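Local coordinates for amine Dehydrogenase (Pseudomonas putida, PDB 1JMX), which probably serves as the seven-bladed beta-propeller subunit of a haem-containing bacterial enzyme that oxidises amines, at residues 182-187 against 234-239; 162-167 against 210-215; 47-52 against 152-157; 276-281 against 285-290; 298-303 against 309-314. One frame throughout, in Å; residues are numbered along the deposited sequence.

From the N terminus, contact 3 closes first: 47-52 and 152-157, with 99 residues between them, bring the edge strands of two propeller blades together near the chain centre. Contact 2 (162-167 with 210-215) and contact 1 (182-187 with 234-239) follow and cross, their segments alternating along the chain; together they tie the blade of strand 153-155 to that of strand 209-218. Contact 2 also touches contact 3, because strands 153-155 and 161-164 pair in one sheet. Contacts 4 and 5 are successive hairpins, closing gaps of three and five residues in the last two blades in chain order before the C-terminal strand; Leu-277 packs on Leu-309 and Leu-311 to join them.

Contact 1 of 5, residues 182-187 against 234-239; sequences LPLRNW and GYLSVD
Leu-236 is met by two leucines, Leu-182 with both methyls and Leu-184 with CD2. Leu-182 places CD1 3.9 Å from Leu-236 CG, while its other methyl, CD2, lies 3.9 Å from Leu-236 CD1. A chi1 of -164° sets CG opposite the backbone N and turns this fork toward strand 234-239. Leu-184 reaches the same methyl by another route: its CA-CB bond does not point at the strand, but with chi1 at -69° its CD2 comes to 3.7 Å from Leu-236 CD1, the two side chains lying nearly perpendicular. Leu-236 CD1 is therefore held against both partners, and the side-chain contacts are all apolar, within 145 Å² of buried surface. Leu-184 also opens a type I turn, closed by the hydrogen bond from Trp-187 N to Leu-184 O. In the propeller the cluster fills the seam between blades: Leu-182 and Leu-184 also touch Ile-168 of strand 168-171, Leu-236 packs on Met-212 of strand 209-218, and Leu-182 reaches Thr-245 and Thr-247 of strand 245-250.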
# COMPACT_ATOMS: atom_id res chain seq x y z
N LEU B 182 -24.65 3.23 -23.35
CA LEU B 182 -23.56 2.40 -23.82
C LEU B 182 -23.18 1.43 -22.70
O LEU B 182 -22.65 1.84 -21.66
CB LEU B 182 -22.38 3.31 -24.20
CG LEU B 182 -21.18 2.88 -25.06
CD1 LEU B 182 -20.44 4.14 -25.51
CD2 LEU B 182 -20.23 1.97 -24.31
N PRO B 183 -23.49 0.14 -22.87
CA PRO B 183 -23.17 -0.88 -21.87
C PRO B 183 -21.68 -1.19 -21.77
O PRO B 183 -21.01 -1.39 -22.78
CB PRO B 183 -23.97 -2.09 -22.34
CG PRO B 183 -23.97 -1.93 -23.82
CD PRO B 183 -24.25 -0.45 -23.99
N LEU B 184 -21.16 -1.11 -20.55
CA LEU B 184 -19.76 -1.41 -20.28
C LEU B 184 -19.75 -2.67 -19.43
O LEU B 184 -19.49 -3.76 -19.94
CB LEU B 184 -19.07 -0.26 -19.53
CG LEU B 184 -18.85 1.04 -20.31
CD1 LEU B 184 -18.30 2.09 -19.38
CD2 LEU B 184 -17.90 0.79 -21.47
N ARG B 185 -20.14 -2.54 -18.16
CA ARG B 185 -20.18 -3.69 -17.28
C ARG B 185 -21.15 -4.73 -17.81
O ARG B 185 -20.88 -5.94 -17.75
CB ARG B 185 -20.55 -3.31 -15.86
CG ARG B 185 -20.29 -4.46 -14.90
CD ARG B 185 -20.66 -4.15 -13.48
NE ARG B 185 -19.86 -3.08 -12.91
CZ ARG B 185 -19.99 -2.66 -11.66
NH1 ARG B 185 -20.87 -3.23 -10.86
NH2 ARG B 185 -19.27 -1.64 -11.21
N ASN B 186 -22.29 -4.28 -18.32
CA ASN B 186 -23.28 -5.20 -18.85
C ASN B 186 -23.20 -5.36 -20.37
O ASN B 186 -24.18 -5.68 -21.03
CB ASN B 186 -24.68 -4.80 -18.40
CG ASN B 186 -24.82 -4.85 -16.89
OD1 ASN B 186 -24.97 -5.92 -16.31
ND2 ASN B 186 -24.70 -3.69 -16.25
N TRP B 187 -22.00 -5.13 -20.90
CA TRP B 187 -21.73 -5.30 -22.32
C TRP B 187 -21.46 -6.79 -22.44
O TRP B 187 -20.34 -7.25 -22.18
CB TRP B 187 -20.47 -4.52 -22.71
CG TRP B 187 -20.17 -4.43 -24.18
CD1 TRP B 187 -20.95 -4.87 -25.21
CD2 TRP B 187 -19.02 -3.81 -24.79
NE1 TRP B 187 -20.37 -4.56 -26.42
CE2 TRP B 187 -19.18 -3.91 -26.19
CE3 TRP B 187 -17.88 -3.18 -24.27
CZ2 TRP B 187 -18.24 -3.39 -27.08
CZ3 TRP B 187 -16.95 -2.67 -25.16
CH2 TRP B 187 -17.14 -2.78 -26.56
N GLY B 234 -8.95 0.09 -26.01
CA GLY B 234 -10.05 0.55 -26.82
C GLY B 234 -10.32 2.02 -26.60
O GLY B 234 -9.76 2.66 -25.71
N TYR B 235 -11.20 2.54 -27.44
CA TYR B 235 -11.60 3.93 -27.40
C TYR B 235 -13.12 3.94 -27.48
O TYR B 235 -13.72 3.28 -28.33
CB TYR B 235 -11.02 4.66 -28.59
CG TYR B 235 -11.28 6.14 -28.62
CD1 TYR B 235 -10.53 7.01 -27.84
CD2 TYR B 235 -12.22 6.69 -29.50
CE1 TYR B 235 -10.69 8.39 -27.94
CE2 TYR B 235 -12.38 8.07 -29.60
CZ TYR B 235 -11.61 8.91 -28.82
OH TYR B 235 -11.70 10.28 -28.96
N LEU B 236 -13.72 4.67 -26.56
CA LEU B 236 -15.16 4.82 -26.50
C LEU B 236 -15.42 6.30 -26.72
O LEU B 236 -14.57 7.13 -26.42
CB LEU B 236 -15.63 4.35 -25.12
CG LEU B 236 -16.84 4.87 -24.33
CD1 LEU B 236 -17.05 3.92 -23.15
CD2 LEU B 236 -16.62 6.30 -23.84
N SER B 237 -16.56 6.63 -27.30
CA SER B 237 -16.88 8.03 -27.53
C SER B 237 -18.38 8.29 -27.66
O SER B 237 -19.13 7.45 -28.15
CB SER B 237 -16.13 8.58 -28.74
OG SER B 237 -16.63 8.03 -29.95
N VAL B 238 -18.80 9.45 -27.16
CA VAL B 238 -20.18 9.87 -27.24
C VAL B 238 -20.16 11.22 -27.93
O VAL B 238 -19.56 12.17 -27.41
CB VAL B 238 -20.84 10.02 -25.85
CG1 VAL B 238 -22.32 10.36 -26.01
CG2 VAL B 238 -20.67 8.74 -25.03
N ASP B 239 -20.74 11.30 -29.12
CA ASP B 239 -20.79 12.54 -29.88
C ASP B 239 -21.78 13.44 -29.14
O ASP B 239 -22.97 13.11 -29.03
CB ASP B 239 -21.28 12.26 -31.30
CG ASP B 239 -20.98 13.40 -32.26
OD1 ASP B 239 -21.41 14.54 -32.00
OD2 ASP B 239 -20.29 13.15 -33.27

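Contact 2 of 5, residues 162-167 against 210-215; sequences YVAGPD and FSMLYT
At the interface between successive blades of the beta-propeller, Tyr-162 and Ala-164 of one sheet face Phe-210 and Met-212 of the next. This is face-to-face sheet packing: the axes of strands 162-164 and 210-215 approach to 10.0 Å and run in nearly the same direction, 17° apart, too distant for backbone pairing. Ala-164 CB meets two partners on the same side, with Met-212 CE at 4.0 Å and the ring atom CZ of Phe-210 at 4.1 Å. Phe-210 reaches this position because CG stands opposite the backbone N (chi1 -180°), sending the ring toward strand 162-164. Met-212 gets there by a bend at chi3 (-69°), which turns its methyl to the alanine. Further along the ring, Phe-210 CD2 lies 4.2 Å from Tyr-162 CB, and Phe-210 CE2 4.1 Å from the carbonyl O of Tyr-162. Only the base of Tyr-162 takes part; its hydroxyl leads away to a hydrogen bond with Lys-170. Arg-154 of strand 153-155 and Leu-152 just before it also pack against Phe-210. The side-chain pairs are apolar, and the one polar neighbour, Tyr-162 O, meets only a ring carbon, so the blades are joined by dispersion and shape fit.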
# COMPACT_ATOMS: atom_id res chain seq x y z
N TYR B 162 -24.87 12.66 -20.22
CA TYR B 162 -24.23 11.36 -20.36
C TYR B 162 -23.43 11.12 -19.10
O TYR B 162 -22.56 11.91 -18.73
CB TYR B 162 -23.38 11.32 -21.63
CG TYR B 162 -24.25 11.17 -22.84
CD1 TYR B 162 -24.61 12.28 -23.61
CD2 TYR B 162 -24.80 9.93 -23.17
CE1 TYR B 162 -25.49 12.16 -24.68
CE2 TYR B 162 -25.68 9.80 -24.24
CZ TYR B 162 -26.02 10.92 -24.98
OH TYR B 162 -26.88 10.78 -26.04
N VAL B 163 -23.80 10.06 -18.41
CA VAL B 163 -23.20 9.69 -17.13
C VAL B 163 -22.38 8.41 -17.19
O VAL B 163 -22.90 7.34 -17.52
CB VAL B 163 -24.32 9.51 -16.07
CG1 VAL B 163 -23.74 9.08 -14.74
CG2 VAL B 163 -25.12 10.79 -15.92
N ALA B 164 -21.11 8.51 -16.83
CA ALA B 164 -20.23 7.36 -16.80
C ALA B 164 -20.37 6.67 -15.44
O ALA B 164 -20.12 7.29 -14.40
CB ALA B 164 -18.79 7.78 -17.05
N GLY B 165 -20.83 5.43 -15.46
CA GLY B 165 -20.98 4.65 -14.24
C GLY B 165 -20.69 3.22 -14.64
O GLY B 165 -19.86 3.01 -15.52
N PRO B 166 -21.29 2.21 -13.98
CA PRO B 166 -21.02 0.81 -14.37
C PRO B 166 -21.25 0.69 -15.88
O PRO B 166 -20.55 -0.04 -16.57
CB PRO B 166 -22.06 0.04 -13.57
CG PRO B 166 -22.13 0.84 -12.29
CD PRO B 166 -22.16 2.27 -12.80
N ASP B 167 -22.24 1.45 -16.35
CA ASP B 167 -22.59 1.56 -17.77
C ASP B 167 -22.69 3.06 -18.03
O ASP B 167 -22.73 3.86 -17.09
CB ASP B 167 -23.95 0.92 -18.06
CG ASP B 167 -23.94 -0.60 -17.99
OD1 ASP B 167 -22.96 -1.24 -18.42
OD2 ASP B 167 -24.94 -1.16 -17.51
N PHE B 210 -17.39 13.07 -25.78
CA PHE B 210 -17.06 12.55 -24.46
C PHE B 210 -16.34 11.25 -24.76
O PHE B 210 -16.95 10.26 -25.16
CB PHE B 210 -18.35 12.30 -23.66
CG PHE B 210 -18.12 11.77 -22.26
CD1 PHE B 210 -16.88 11.87 -21.63
CD2 PHE B 210 -19.17 11.18 -21.56
CE1 PHE B 210 -16.69 11.38 -20.34
CE2 PHE B 210 -19.00 10.68 -20.26
CZ PHE B 210 -17.75 10.78 -19.65
N SER B 211 -15.02 11.26 -24.60
CA SER B 211 -14.23 10.09 -24.89
C SER B 211 -13.44 9.58 -23.70
O SER B 211 -13.05 10.36 -22.82
CB SER B 211 -13.27 10.38 -26.05
OG SER B 211 -12.30 11.34 -25.67
N MET B 212 -13.24 8.27 -23.67
CA MET B 212 -12.49 7.62 -22.61
C MET B 212 -11.81 6.39 -23.18
O MET B 212 -12.30 5.82 -24.15
CB MET B 212 -13.42 7.16 -21.48
CG MET B 212 -14.17 8.27 -20.77
SD MET B 212 -14.95 7.70 -19.27
CE MET B 212 -16.22 6.64 -19.93
N LEU B 213 -10.65 6.03 -22.64
CA LEU B 213 -9.96 4.82 -23.07
C LEU B 213 -10.43 3.70 -22.14
O LEU B 213 -10.94 3.96 -21.04
CB LEU B 213 -8.44 4.95 -22.93
CG LEU B 213 -7.61 5.96 -23.73
CD1 LEU B 213 -6.16 5.72 -23.40
CD2 LEU B 213 -7.85 5.82 -25.21
N TYR B 214 -10.29 2.47 -22.60
CA TYR B 214 -10.65 1.31 -21.81
C TYR B 214 -9.77 0.16 -22.25
O TYR B 214 -9.09 0.25 -23.27
CB TYR B 214 -12.14 0.96 -21.97
CG TYR B 214 -12.58 0.51 -23.35
CD1 TYR B 214 -12.48 -0.82 -23.74
CD2 TYR B 214 -13.13 1.42 -24.26
CE1 TYR B 214 -12.93 -1.25 -24.99
CE2 TYR B 214 -13.58 1.01 -25.52
CZ TYR B 214 -13.47 -0.33 -25.87
OH TYR B 214 -13.90 -0.74 -27.10
N THR B 215 -9.71 -0.89 -21.43
CA THR B 215 -8.95 -2.08 -21.78
C THR B 215 -9.95 -3.21 -21.74
O THR B 215 -10.96 -3.13 -21.04
CB THR B 215 -7.78 -2.38 -20.79
OG1 THR B 215 -8.30 -2.62 -19.48
CG2 THR B 215 -6.79 -1.23 -20.75

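Contact 3 of 5, residues 47-52 against 152-157; sequences TAMMAP and LMRAAD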
# COMPACT_ATOMS: atom_id res chain seq x y z
N THR B 47 -10.09 19.82 -10.93
CA THR B 47 -10.60 19.52 -12.26
C THR B 47 -11.49 20.65 -12.77
O THR B 47 -12.51 20.97 -12.15
CB THR B 47 -11.39 18.20 -12.26
OG1 THR B 47 -10.53 17.14 -11.82
CG2 THR B 47 -11.92 17.88 -13.65
N ALA B 48 -11.13 21.22 -13.92
CA ALA B 48 -11.90 22.32 -14.50
C ALA B 48 -12.47 22.07 -15.89
O ALA B 48 -11.96 21.24 -16.66
CB ALA B 48 -11.05 23.59 -14.52
N MET B 49 -13.55 22.79 -16.18
CA MET B 49 -14.23 22.75 -17.47
C MET B 49 -14.76 24.15 -17.77
O MET B 49 -15.28 24.82 -16.88
CB MET B 49 -15.40 21.77 -17.48
CG MET B 49 -14.99 20.31 -17.57
SD MET B 49 -16.37 19.25 -18.04
CE MET B 49 -17.01 18.81 -16.47
N MET B 50 -14.58 24.59 -19.01
CA MET B 50 -15.04 25.90 -19.45
C MET B 50 -16.53 25.93 -19.72
O MET B 50 -17.08 25.00 -20.30
CB MET B 50 -14.29 26.32 -20.71
CG MET B 50 -12.84 26.68 -20.47
SD MET B 50 -12.71 27.94 -19.20
CE MET B 50 -13.38 29.36 -20.06
N ALA B 51 -17.19 27.01 -19.29
CA ALA B 51 -18.63 27.17 -19.51
C ALA B 51 -18.81 27.63 -20.95
O ALA B 51 -17.88 28.14 -21.56
CB ALA B 51 -19.21 28.19 -18.54
N PRO B 52 -20.03 27.48 -21.50
CA PRO B 52 -20.33 27.89 -22.88
C PRO B 52 -20.03 29.37 -23.19
O PRO B 52 -20.03 29.77 -24.36
CB PRO B 52 -21.82 27.58 -23.01
CG PRO B 52 -22.01 26.44 -22.08
CD PRO B 52 -21.22 26.86 -20.88
N LEU B 152 -17.22 10.55 -14.30
CA LEU B 152 -17.40 11.55 -15.36
C LEU B 152 -18.80 11.71 -15.98
O LEU B 152 -19.50 10.74 -16.22
CB LEU B 152 -16.39 11.33 -16.48
CG LEU B 152 -14.92 11.41 -16.09
CD1 LEU B 152 -14.07 11.26 -17.34
CD2 LEU B 152 -14.64 12.72 -15.41
N MET B 153 -19.16 12.97 -16.25
CA MET B 153 -20.44 13.33 -16.84
C MET B 153 -20.23 14.48 -17.81
O MET B 153 -19.39 15.35 -17.58
CB MET B 153 -21.42 13.81 -15.76
CG MET B 153 -21.76 12.80 -14.67
SD MET B 153 -23.09 13.37 -13.59
CE MET B 153 -22.53 15.00 -13.18
N ARG B 154 -20.98 14.48 -18.91
CA ARG B 154 -20.90 15.55 -19.91
C ARG B 154 -22.31 15.83 -20.43
O ARG B 154 -23.05 14.90 -20.74
CB ARG B 154 -19.99 15.17 -21.08
CG ARG B 154 -18.51 14.94 -20.75
CD ARG B 154 -17.79 16.20 -20.31
NE ARG B 154 -17.98 17.30 -21.25
CZ ARG B 154 -17.29 17.47 -22.37
NH1 ARG B 154 -16.36 16.60 -22.74
NH2 ARG B 154 -17.53 18.55 -23.13
N ALA B 155 -22.68 17.10 -20.50
CA ALA B 155 -24.00 17.47 -20.99
C ALA B 155 -23.95 17.62 -22.50
O ALA B 155 -23.14 18.38 -23.04
CB ALA B 155 -24.46 18.77 -20.34
N ALA B 156 -24.78 16.85 -23.19
CA ALA B 156 -24.86 16.91 -24.63
C ALA B 156 -25.59 18.20 -25.02
O ALA B 156 -26.18 18.87 -24.18
CB ALA B 156 -25.60 15.70 -25.16
N ASP B 157 -25.51 18.55 -26.30
CA ASP B 157 -26.13 19.75 -26.87
C ASP B 157 -27.64 19.86 -26.65
O ASP B 157 -28.17 20.96 -26.51
CB ASP B 157 -25.88 19.81 -28.38
CG ASP B 157 -24.50 20.30 -28.73
OD1 ASP B 157 -23.77 20.79 -27.84
OD2 ASP B 157 -24.14 20.20 -29.93
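Met-49 and Arg-154 meet by van der Waals packing of a thioether on the arginine's CD and NE. Met-49 SD lies 4.1 Å from Arg-154 CD and 4.1 Å from Arg-154 NE; the sulfur approaches the guanidinium obliquely. Both chains are folded to meet. Arg-154 bends at chi2 (-67°) and chi3 (-52°), which brings its delta carbon up to the sulfur although its CA-CB bond does not aim at strand 47-50. Met-49, by contrast, points its CA-CB bond across the gap and bends at chi3 to place CE near Met-153 O. A second kind of approach is methyl to carbonyl: Met-49 CE lies 4.3 Å from the backbone O of Met-153, a loose contact. Backbone pairing is absent, as the spacing requires: the nearest CA atoms, those of Met-49 and Arg-154, are 10.1 Å apart, and the segments bury just 79 Å². Each strand is instead paired within its own sheet, Met-49 with Tyr-58 and Arg-154 with Tyr-162. Strands 47-50 and 153-155 are edge strands of two blades and lie near the propeller's centre, with strand 89-99 of the intervening blade beside them: its Tyr-95 touches Thr-47 and Leu-152, and its Ala-98 touches Met-153.

Contact 4 of 5, residues 276-281 against 285-290; sequences RLAKYD and RKLIKA
Lys-279 O accepts two backbone donors: Ile-288 N at 2.8 Å, and Lys-289 N at 3.3 Å in a weak bond. Two residues facing one is the signature of a classic beta bulge, here in the antiparallel hairpin of strands 276-281 and 286-292, the last two of a four-stranded propeller blade. Lys-279 N completes the link to Lys-289 O, at 2.7 Å. Past the bulge the register shifts by one: Asp-281 N bonds Lys-286 O at 2.7 Å, and a G1 bulge, in which Arg-285 and Lys-286 both face Asp-281, leads out of the turn. Ala-278, Tyr-280, Leu-287 and Ala-290 share one face of the sheet. There Leu-287 CD1 lies over the Tyr-280 ring, 3.8 Å from its centroid and 21° off the normal, a CH-pi contact; the phenol oxygen of Tyr-280 is hydrogen-bonded to Tyr-257 OH. Leu-287 CD1 also touches Ala-278 CB. On the other face, Asp-281 and Lys-286 form a long salt bridge, OD2 to NZ 3.9 Å, while Asp-281 OD1 bonds Gln-284 N. At the far end of the hairpin, Arg-276, salt-bridged to Glu-255, lays its guanidinium flat over Ala-290, whose CB is 3.3 Å from Arg-276 NH1.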
# COMPACT_ATOMS: atom_id res chain seq x y z
N ARG B 276 5.18 6.76 -21.85
CA ARG B 276 5.58 7.03 -23.23
C ARG B 276 4.38 7.69 -23.90
O ARG B 276 3.24 7.54 -23.46
CB ARG B 276 5.90 5.75 -24.00
CG ARG B 276 7.26 5.14 -23.74
CD ARG B 276 7.72 4.31 -24.93
NE ARG B 276 6.66 3.42 -25.41
CZ ARG B 276 6.76 2.64 -26.48
NH1 ARG B 276 7.89 2.61 -27.19
NH2 ARG B 276 5.73 1.90 -26.87
N LEU B 277 4.64 8.46 -24.95
CA LEU B 277 3.57 9.09 -25.71
C LEU B 277 3.48 8.22 -26.97
O LEU B 277 4.44 8.15 -27.72
CB LEU B 277 3.95 10.52 -26.09
CG LEU B 277 2.88 11.60 -26.35
CD1 LEU B 277 3.51 12.74 -27.13
CD2 LEU B 277 1.69 11.06 -27.12
N ALA B 278 2.37 7.53 -27.17
CA ALA B 278 2.23 6.68 -28.34
C ALA B 278 1.24 7.23 -29.36
O ALA B 278 0.22 7.81 -29.01
CB ALA B 278 1.85 5.27 -27.94
N LYS B 279 1.55 6.98 -30.63
CA LYS B 279 0.75 7.44 -31.76
C LYS B 279 0.25 6.19 -32.47
O LYS B 279 1.05 5.38 -32.92
CB LYS B 279 1.66 8.26 -32.69
CG LYS B 279 0.97 8.95 -33.83
CD LYS B 279 1.95 9.90 -34.50
CE LYS B 279 1.34 10.52 -35.74
NZ LYS B 279 2.22 11.56 -36.36
N TYR B 280 -1.06 6.02 -32.53
CA TYR B 280 -1.64 4.84 -33.17
C TYR B 280 -2.49 5.12 -34.39
O TYR B 280 -3.13 6.17 -34.50
CB TYR B 280 -2.50 4.06 -32.18
CG TYR B 280 -1.71 3.30 -31.17
CD1 TYR B 280 -1.25 3.94 -30.02
CD2 TYR B 280 -1.40 1.97 -31.36
CE1 TYR B 280 -0.49 3.26 -29.08
CE2 TYR B 280 -0.64 1.28 -30.43
CZ TYR B 280 -0.18 1.93 -29.30
OH TYR B 280 0.60 1.25 -28.40
N ASP B 281 -2.56 4.12 -35.26
CA ASP B 281 -3.36 4.18 -36.46
C ASP B 281 -4.61 3.38 -36.08
O ASP B 281 -4.52 2.18 -35.86
CB ASP B 281 -2.62 3.48 -37.60
CG ASP B 281 -3.29 3.67 -38.94
OD1 ASP B 281 -4.49 3.34 -39.07
OD2 ASP B 281 -2.61 4.16 -39.86
N ARG B 285 -4.97 -0.47 -36.48
CA ARG B 285 -4.77 -0.99 -35.12
C ARG B 285 -3.27 -1.18 -34.90
O ARG B 285 -2.84 -2.11 -34.21
CB ARG B 285 -5.47 -2.32 -34.95
CG ARG B 285 -6.99 -2.29 -34.96
CD ARG B 285 -7.46 -3.64 -34.47
NE ARG B 285 -8.91 -3.80 -34.41
CZ ARG B 285 -9.51 -4.69 -33.62
NH1 ARG B 285 -8.79 -5.48 -32.82
NH2 ARG B 285 -10.84 -4.82 -33.65
N LYS B 286 -2.49 -0.25 -35.45
CA LYS B 286 -1.04 -0.30 -35.41
C LYS B 286 -0.39 0.93 -34.79
O LYS B 286 -0.79 2.06 -35.05
CB LYS B 286 -0.54 -0.46 -36.85
CG LYS B 286 0.98 -0.48 -37.03
CD LYS B 286 1.38 -0.03 -38.44
CE LYS B 286 1.59 1.49 -38.52
NZ LYS B 286 0.38 2.30 -38.12
N LEU B 287 0.66 0.69 -34.00
CA LEU B 287 1.41 1.77 -33.40
C LEU B 287 2.27 2.34 -34.53
O LEU B 287 2.96 1.58 -35.22
CB LEU B 287 2.33 1.22 -32.31
CG LEU B 287 3.41 2.16 -31.75
CD1 LEU B 287 2.77 3.21 -30.85
CD2 LEU B 287 4.44 1.34 -30.96
N ILE B 288 2.17 3.64 -34.78
CA ILE B 288 2.98 4.24 -35.82
C ILE B 288 4.27 4.82 -35.22
O ILE B 288 5.34 4.69 -35.81
CB ILE B 288 2.20 5.30 -36.70
CG1 ILE B 288 2.65 6.72 -36.40
CG2 ILE B 288 0.69 5.16 -36.55
CD1 ILE B 288 3.70 7.25 -37.38
N LYS B 289 4.18 5.38 -34.01
CA LYS B 289 5.35 5.95 -33.35
C LYS B 289 5.16 6.22 -31.86
O LYS B 289 4.07 6.55 -31.41
CB LYS B 289 5.77 7.25 -34.04
CG LYS B 289 7.12 7.79 -33.61
CD LYS B 289 7.53 8.92 -34.54
CE LYS B 289 8.90 9.47 -34.20
NZ LYS B 289 9.26 10.58 -35.14
N ALA B 290 6.25 6.10 -31.10
CA ALA B 290 6.23 6.33 -29.67
C ALA B 290 7.41 7.24 -29.32
O ALA B 290 8.45 7.21 -29.99
CB ALA B 290 6.33 5.01 -28.92

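Contact 5 of 5, residues 298-303 against 309-314; sequences YCVAFD and LYLGGT
Leu-309 lies over one face of the Phe-302 ring: its CG is 4.3 Å from the ring centroid and 20° off the normal, a CH-pi contact displaced toward the rim. Leu-309 extends CD2 to Val-300 CB, 3.9 Å away. Val-300 sends CG1 to Leu-311 CD2 at 3.7 Å; with chi1 at -73° that methyl stands beside the backbone N and faces the leucine. These four residues share one face of the sheet. On the other, Ala-301 and Tyr-310 meet through their CB atoms, and the tyrosine ring turns its edge toward Ala-301 O. Strands 299-302 and 309-312 form an antiparallel hairpin at the start of a propeller blade, with Tyr-310 N bonded to Ala-301 O at 2.7 Å. A classic beta bulge ends the pairing: Tyr-298 N and Cys-299 N both donate to Gly-312 O, each at 3.2 Å, the first nearly in line with the C=O and the second about 50° above the carbonyl plane. From the bulge, the Tyr-298 ring lies across Thr-314, whose OG1 sits 3.8 Å above the ring plane, over its centre. That hydroxyl bonds Thr-296 O and the backbone of another protein chain, whose acidic side chain bonds Tyr-298 OH.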
# COMPACT_ATOMS: atom_id res chain seq x y z
N TYR B 298 0.15 12.57 -17.32
CA TYR B 298 -1.17 11.94 -17.26
C TYR B 298 -2.13 12.26 -18.40
O TYR B 298 -2.75 11.37 -18.98
CB TYR B 298 -1.93 12.39 -16.01
CG TYR B 298 -1.45 11.90 -14.67
CD1 TYR B 298 -0.77 10.69 -14.53
CD2 TYR B 298 -1.76 12.63 -13.52
CE1 TYR B 298 -0.42 10.21 -13.25
CE2 TYR B 298 -1.42 12.16 -12.26
CZ TYR B 298 -0.76 10.96 -12.13
OH TYR B 298 -0.46 10.52 -10.86
N CYS B 299 -2.25 13.55 -18.68
CA CYS B 299 -3.22 14.05 -19.62
C CYS B 299 -2.79 14.75 -20.91
O CYS B 299 -2.05 15.72 -20.88
CB CYS B 299 -4.15 14.97 -18.83
SG CYS B 299 -5.71 15.34 -19.58
N VAL B 300 -3.33 14.27 -22.03
CA VAL B 300 -3.05 14.88 -23.33
C VAL B 300 -4.06 15.99 -23.59
O VAL B 300 -5.17 15.99 -23.04
CB VAL B 300 -3.15 13.87 -24.53
CG1 VAL B 300 -1.97 12.92 -24.54
CG2 VAL B 300 -4.46 13.10 -24.51
N ALA B 301 -3.65 16.96 -24.40
CA ALA B 301 -4.50 18.08 -24.80
C ALA B 301 -4.05 18.54 -26.18
O ALA B 301 -2.87 18.69 -26.43
CB ALA B 301 -4.41 19.23 -23.79
N PHE B 302 -5.00 18.64 -27.10
CA PHE B 302 -4.74 19.10 -28.47
C PHE B 302 -5.27 20.52 -28.63
O PHE B 302 -6.31 20.86 -28.06
CB PHE B 302 -5.50 18.22 -29.47
CG PHE B 302 -4.70 17.08 -30.04
CD1 PHE B 302 -5.04 15.77 -29.74
CD2 PHE B 302 -3.66 17.33 -30.93
CE1 PHE B 302 -4.36 14.71 -30.33
CE2 PHE B 302 -2.97 16.28 -31.51
CZ PHE B 302 -3.32 14.97 -31.22
N ASP B 303 -4.56 21.36 -29.37
CA ASP B 303 -5.09 22.69 -29.62
C ASP B 303 -6.17 22.52 -30.71
O ASP B 303 -6.37 21.41 -31.21
CB ASP B 303 -4.00 23.72 -29.96
CG ASP B 303 -3.27 23.45 -31.28
OD1 ASP B 303 -2.40 24.27 -31.62
OD2 ASP B 303 -3.55 22.46 -31.97
N LEU B 309 0.43 19.36 -29.27
CA LEU B 309 -0.03 18.34 -28.36
C LEU B 309 0.61 18.69 -27.03
O LEU B 309 1.83 18.71 -26.90
CB LEU B 309 0.46 16.96 -28.80
CG LEU B 309 -0.34 15.69 -28.48
CD1 LEU B 309 0.53 14.47 -28.75
CD2 LEU B 309 -0.82 15.68 -27.06
N TYR B 310 -0.22 19.06 -26.07
CA TYR B 310 0.27 19.40 -24.75
C TYR B 310 0.15 18.20 -23.83
O TYR B 310 -0.78 17.40 -23.96
CB TYR B 310 -0.54 20.57 -24.16
CG TYR B 310 -0.40 21.87 -24.91
CD1 TYR B 310 -1.26 22.18 -25.97
CD2 TYR B 310 0.58 22.80 -24.57
CE1 TYR B 310 -1.14 23.37 -26.67
CE2 TYR B 310 0.71 24.00 -25.26
CZ TYR B 310 -0.16 24.28 -26.31
OH TYR B 310 -0.05 25.46 -27.01
N LEU B 311 1.11 18.05 -22.93
CA LEU B 311 1.10 16.97 -21.96
C LEU B 311 1.09 17.62 -20.58
O LEU B 311 1.99 18.38 -20.24
CB LEU B 311 2.33 16.07 -22.12
CG LEU B 311 2.53 15.36 -23.47
CD1 LEU B 311 3.66 14.35 -23.32
CD2 LEU B 311 1.26 14.66 -23.92
N GLY B 312 0.04 17.36 -19.81
CA GLY B 312 -0.08 17.94 -18.49
C GLY B 312 -0.27 16.93 -17.38
O GLY B 312 -0.13 15.74 -17.60
N GLY B 313 -0.64 17.42 -16.20
CA GLY B 313 -0.81 16.57 -15.04
C GLY B 313 0.56 16.29 -14.46
O GLY B 313 1.56 16.77 -15.00
N THR B 314 0.62 15.58 -13.34
CA THR B 314 1.91 15.23 -12.73
C THR B 314 2.64 16.39 -12.01
O THR B 314 2.17 16.86 -10.98
CB THR B 314 2.78 14.46 -13.79
OG1 THR B 314 2.28 13.12 -13.92
CG2 THR B 314 4.24 14.42 -13.43